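Local coordinates for protein acid phosphatase (Bacillus anthracis, PDB 2I33) that probably hydrolyses phosphate monoesters as a magnesium-dependent class C acid phosphatase of the HAD superfamily, at residues I62-D67 against I120-N125. Residues are numbered along the deposited sequence; the frame is centred on the assembly and turned at random.
Sequences IVLDLD and IYYISN. With MG (magnesium ion), chain C.
Leu66 crosses Tyr122 at about a right angle, its CD2 3.5 Å from Tyr122 CD1, while CG2 of Ile120 sits over one face of that ring, toward the rim. The same methyl also touches Leu64 CD1, so these groups interlock on one side of the sheet. The Tyr121 ring is on the other side, with Ile62 O at its edge; there Val63 CG1 packs 3.5 Å from Ile123 CD1, helped by a chi1 of 163° that sets CG1 anti to the backbone N.

Between these two layers the strands run parallel. Tyr121 is gripped through both its N and its O by the one strand, N to Ile62 O and O to Leu64 N (both 2.9 Å); the next bond, Ile123 N to Leu64 O, is more bent, at 137°.

Beyond Leu64 the regular strand bonds stop, though Leu66 CD1 still packs on Ser124 CB, and a water links the polar ends: it accepts from Asp67 N, donates to Asp65 OD1 and Asp67 OD2, and lies 2.6 Å from Ser124 OG. Asp65 OD2 binds magnesium (2.1 Å) and Thr69 OG1, leaving OD1 for waters and Lys161. Asp67 binds the metal through its backbone O, while its OD1 meets Asn73 and Arg126, the latter also a partner of Ser124; Asp180 completes the protein ligands. The loop following strand 59-64 thus carries the metal-bound DxD pair, and Ser124, near the end of the parallel strand beside it, is placed consistent with the motif II serine or threonine of Rossmann-like HAD phosphatases.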
ATOM      1  N   ILE A  62     -18.205  12.556  -3.364  1.00 25.13           N
ATOM      2  CA  ILE A  62     -17.101  11.614  -3.411  1.00 25.63           C
ATOM      3  C   ILE A  62     -17.669  10.213  -3.450  1.00 25.86           C
ATOM      4  O   ILE A  62     -18.824   9.977  -3.065  1.00 26.41           O
ATOM      5  CB  ILE A  62     -16.143  11.752  -2.214  1.00 25.52           C
ATOM      6  CG1 ILE A  62     -16.843  11.361  -0.912  1.00 26.32           C
ATOM      7  CG2 ILE A  62     -15.558  13.176  -2.191  1.00 25.49           C
ATOM      8  CD1 ILE A  62     -15.894  11.312   0.250  1.00 26.08           C
ATOM      9  N   VAL A  63     -16.859   9.313  -3.982  1.00 26.08           N
ATOM     10  CA  VAL A  63     -17.205   7.927  -4.138  1.00 25.98           C
ATOM     11  C   VAL A  63     -16.153   7.099  -3.444  1.00 26.20           C
ATOM     12  O   VAL A  63     -14.982   7.359  -3.618  1.00 25.86           O
ATOM     13  CB  VAL A  63     -17.223   7.557  -5.615  1.00 26.32           C
ATOM     14  CG1 VAL A  63     -17.167   6.037  -5.800  1.00 26.53           C
ATOM     15  CG2 VAL A  63     -18.438   8.176  -6.275  1.00 25.68           C
ATOM     16  N   LEU A  64     -16.601   6.130  -2.671  1.00 26.35           N
ATOM     17  CA  LEU A  64     -15.718   5.179  -2.046  1.00 27.03           C
ATOM     18  C   LEU A  64     -16.184   3.765  -2.246  1.00 27.03           C
ATOM     19  O   LEU A  64     -17.367   3.451  -2.170  1.00 27.64           O
ATOM     20  CB  LEU A  64     -15.630   5.406  -0.549  1.00 27.05           C
ATOM     21  CG  LEU A  64     -15.357   6.834  -0.097  1.00 28.08           C
ATOM     22  CD1 LEU A  64     -16.654   7.566   0.248  1.00 28.97           C
ATOM     23  CD2 LEU A  64     -14.431   6.821   1.085  1.00 27.78           C
ATOM     24  N   ASP A  65     -15.220   2.882  -2.461  1.00 27.76           N
ATOM     25  CA  ASP A  65     -15.445   1.485  -2.316  1.00 28.72           C
ATOM     26  C   ASP A  65     -15.655   1.205  -0.818  1.00 28.93           C
ATOM     27  O   ASP A  65     -15.314   2.039   0.013  1.00 29.38           O
ATOM     28  CB  ASP A  65     -14.178   0.796  -2.839  1.00 28.56           C
ATOM     29  CG  ASP A  65     -14.172  -0.637  -2.621  1.00 32.89           C
ATOM     30  OD1 ASP A  65     -15.158  -1.302  -3.006  1.00 33.65           O
ATOM     31  OD2 ASP A  65     -13.158  -1.086  -2.008  1.00 38.16           O
ATOM     32  N   LEU A  66     -16.173   0.017  -0.479  1.00 27.52           N
ATOM     33  CA  LEU A  66     -16.365  -0.334   0.925  1.00 27.26           C
ATOM     34  C   LEU A  66     -15.294  -1.273   1.403  1.00 28.19           C
ATOM     35  O   LEU A  66     -14.515  -0.914   2.251  1.00 28.61           O
ATOM     36  CB  LEU A  66     -17.737  -0.918   1.213  1.00 27.56           C
ATOM     37  CG  LEU A  66     -18.875   0.124   1.209  1.00 28.31           C
ATOM     38  CD1 LEU A  66     -20.187  -0.521   1.384  1.00 27.84           C
ATOM     39  CD2 LEU A  66     -18.661   1.143   2.328  1.00 29.96           C
ATOM     40  N   ASP A  67     -15.253  -2.469   0.841  1.00 27.68           N
ATOM     41  CA  ASP A  67     -14.396  -3.521   1.393  1.00 27.73           C
ATOM     42  C   ASP A  67     -12.941  -3.186   1.094  1.00 27.82           C
ATOM     43  O   ASP A  67     -12.525  -3.008  -0.050  1.00 28.00           O
ATOM     44  CB  ASP A  67     -14.801  -4.892   0.852  1.00 28.46           C
ATOM     45  CG  ASP A  67     -16.225  -5.258   1.240  1.00 28.73           C
ATOM     46  OD1 ASP A  67     -16.565  -5.099   2.420  1.00 33.25           O
ATOM     47  OD2 ASP A  67     -17.027  -5.654   0.345  1.00 37.14           O
ATOM     48  N   ILE A 120     -21.744  11.642  -0.102  1.00 26.30           N
ATOM     49  CA  ILE A 120     -20.903  10.455  -0.138  1.00 26.82           C
ATOM     50  C   ILE A 120     -21.666   9.334  -0.808  1.00 26.51           C
ATOM     51  O   ILE A 120     -22.822   9.066  -0.465  1.00 27.31           O
ATOM     52  CB  ILE A 120     -20.561  10.030   1.295  1.00 26.50           C
ATOM     53  CG1 ILE A 120     -19.785  11.169   1.978  1.00 28.53           C
ATOM     54  CG2 ILE A 120     -19.808   8.707   1.320  1.00 28.09           C
ATOM     55  CD1 ILE A 120     -19.772  11.063   3.475  1.00 28.85           C
ATOM     56  N   TYR A 121     -21.019   8.662  -1.761  1.00 26.76           N
ATOM     57  CA  TYR A 121     -21.566   7.445  -2.357  1.00 26.66           C
ATOM     58  C   TYR A 121     -20.631   6.303  -2.135  1.00 27.48           C
ATOM     59  O   TYR A 121     -19.460   6.378  -2.466  1.00 27.24           O
ATOM     60  CB  TYR A 121     -21.858   7.625  -3.825  1.00 27.46           C
ATOM     61  CG  TYR A 121     -22.950   8.638  -3.901  1.00 26.70           C
ATOM     62  CD1 TYR A 121     -24.269   8.264  -3.716  1.00 26.72           C
ATOM     63  CD2 TYR A 121     -22.659   9.991  -4.033  1.00 28.58           C
ATOM     64  CE1 TYR A 121     -25.279   9.214  -3.707  1.00 27.68           C
ATOM     65  CE2 TYR A 121     -23.634  10.929  -4.031  1.00 29.11           C
ATOM     66  CZ  TYR A 121     -24.944  10.551  -3.871  1.00 27.68           C
ATOM     67  OH  TYR A 121     -25.916  11.527  -3.880  1.00 30.67           O
ATOM     68  N   TYR A 122     -21.162   5.279  -1.490  1.00 27.24           N
ATOM     69  CA  TYR A 122     -20.423   4.045  -1.267  1.00 27.23           C
ATOM     70  C   TYR A 122     -20.787   3.110  -2.412  1.00 27.02           C
ATOM     71  O   TYR A 122     -21.848   2.505  -2.406  1.00 28.74           O
ATOM     72  CB  TYR A 122     -20.796   3.396   0.061  1.00 26.67           C
ATOM     73  CG  TYR A 122     -20.661   4.306   1.261  1.00 26.78           C
ATOM     74  CD1 TYR A 122     -19.444   4.533   1.841  1.00 27.84           C
ATOM     75  CD2 TYR A 122     -21.777   4.946   1.813  1.00 24.39           C
ATOM     76  CE1 TYR A 122     -19.309   5.341   2.940  1.00 26.68           C
ATOM     77  CE2 TYR A 122     -21.647   5.768   2.896  1.00 26.00           C
ATOM     78  CZ  TYR A 122     -20.412   5.959   3.464  1.00 27.46           C
ATOM     79  OH  TYR A 122     -20.274   6.772   4.561  1.00 27.90           O
ATOM     80  N   ILE A 123     -19.886   2.977  -3.388  1.00 26.80           N
ATOM     81  CA  ILE A 123     -20.114   2.115  -4.533  1.00 27.30           C
ATOM     82  C   ILE A 123     -19.286   0.862  -4.286  1.00 26.73           C
ATOM     83  O   ILE A 123     -18.078   0.905  -4.350  1.00 27.15           O
ATOM     84  CB  ILE A 123     -19.725   2.817  -5.840  1.00 26.71           C
ATOM     85  CG1 ILE A 123     -20.550   4.101  -5.985  1.00 27.49           C
ATOM     86  CG2 ILE A 123     -19.959   1.876  -7.028  1.00 28.07           C
ATOM     87  CD1 ILE A 123     -20.210   4.943  -7.203  1.00 28.14           C
ATOM     88  N   SER A 124     -19.978  -0.245  -4.038  1.00 27.39           N
ATOM     89  CA  SER A 124     -19.373  -1.476  -3.545  1.00 27.43           C
ATOM     90  C   SER A 124     -19.929  -2.673  -4.283  1.00 26.82           C
ATOM     91  O   SER A 124     -21.101  -2.677  -4.644  1.00 27.66           O
ATOM     92  CB  SER A 124     -19.708  -1.617  -2.062  1.00 28.36           C
ATOM     93  OG  SER A 124     -19.497  -2.933  -1.608  1.00 30.10           O
ATOM     94  N   ASN A 125     -19.094  -3.686  -4.528  1.00 26.23           N
ATOM     95  CA  ASN A 125     -19.555  -4.911  -5.153  1.00 27.36           C
ATOM     96  C   ASN A 125     -20.062  -5.997  -4.199  1.00 27.47           C
ATOM     97  O   ASN A 125     -20.295  -7.134  -4.613  1.00 28.29           O
ATOM     98  CB  ASN A 125     -18.520  -5.431  -6.150  1.00 27.69           C
ATOM     99  CG  ASN A 125     -18.368  -4.500  -7.333  1.00 26.71           C
ATOM    100  OD1 ASN A 125     -19.209  -3.631  -7.527  1.00 27.02           O
ATOM    101  ND2 ASN A 125     -17.316  -4.680  -8.128  1.00 29.69           N
TER
HETATM  102 MG    MG C 602     -12.488  -3.053  -2.195  1.00 13.35          MG
HETATM  103  O   HOH W   1     -16.941  -3.160  -1.362  1.00 19.96           O
HETATM  104  O   HOH W   2     -16.322  -3.555  -4.309  1.00 23.34           O
HETATM  105  O   HOH W   3     -14.417  -4.076  -2.445  1.00 29.73           O
HETATM  106  O   HOH W   4     -12.514  -2.746  -4.294  1.00 19.75           O
HETATM  107  O   HOH W   5     -11.635  -4.680  -2.264  1.00 25.98           O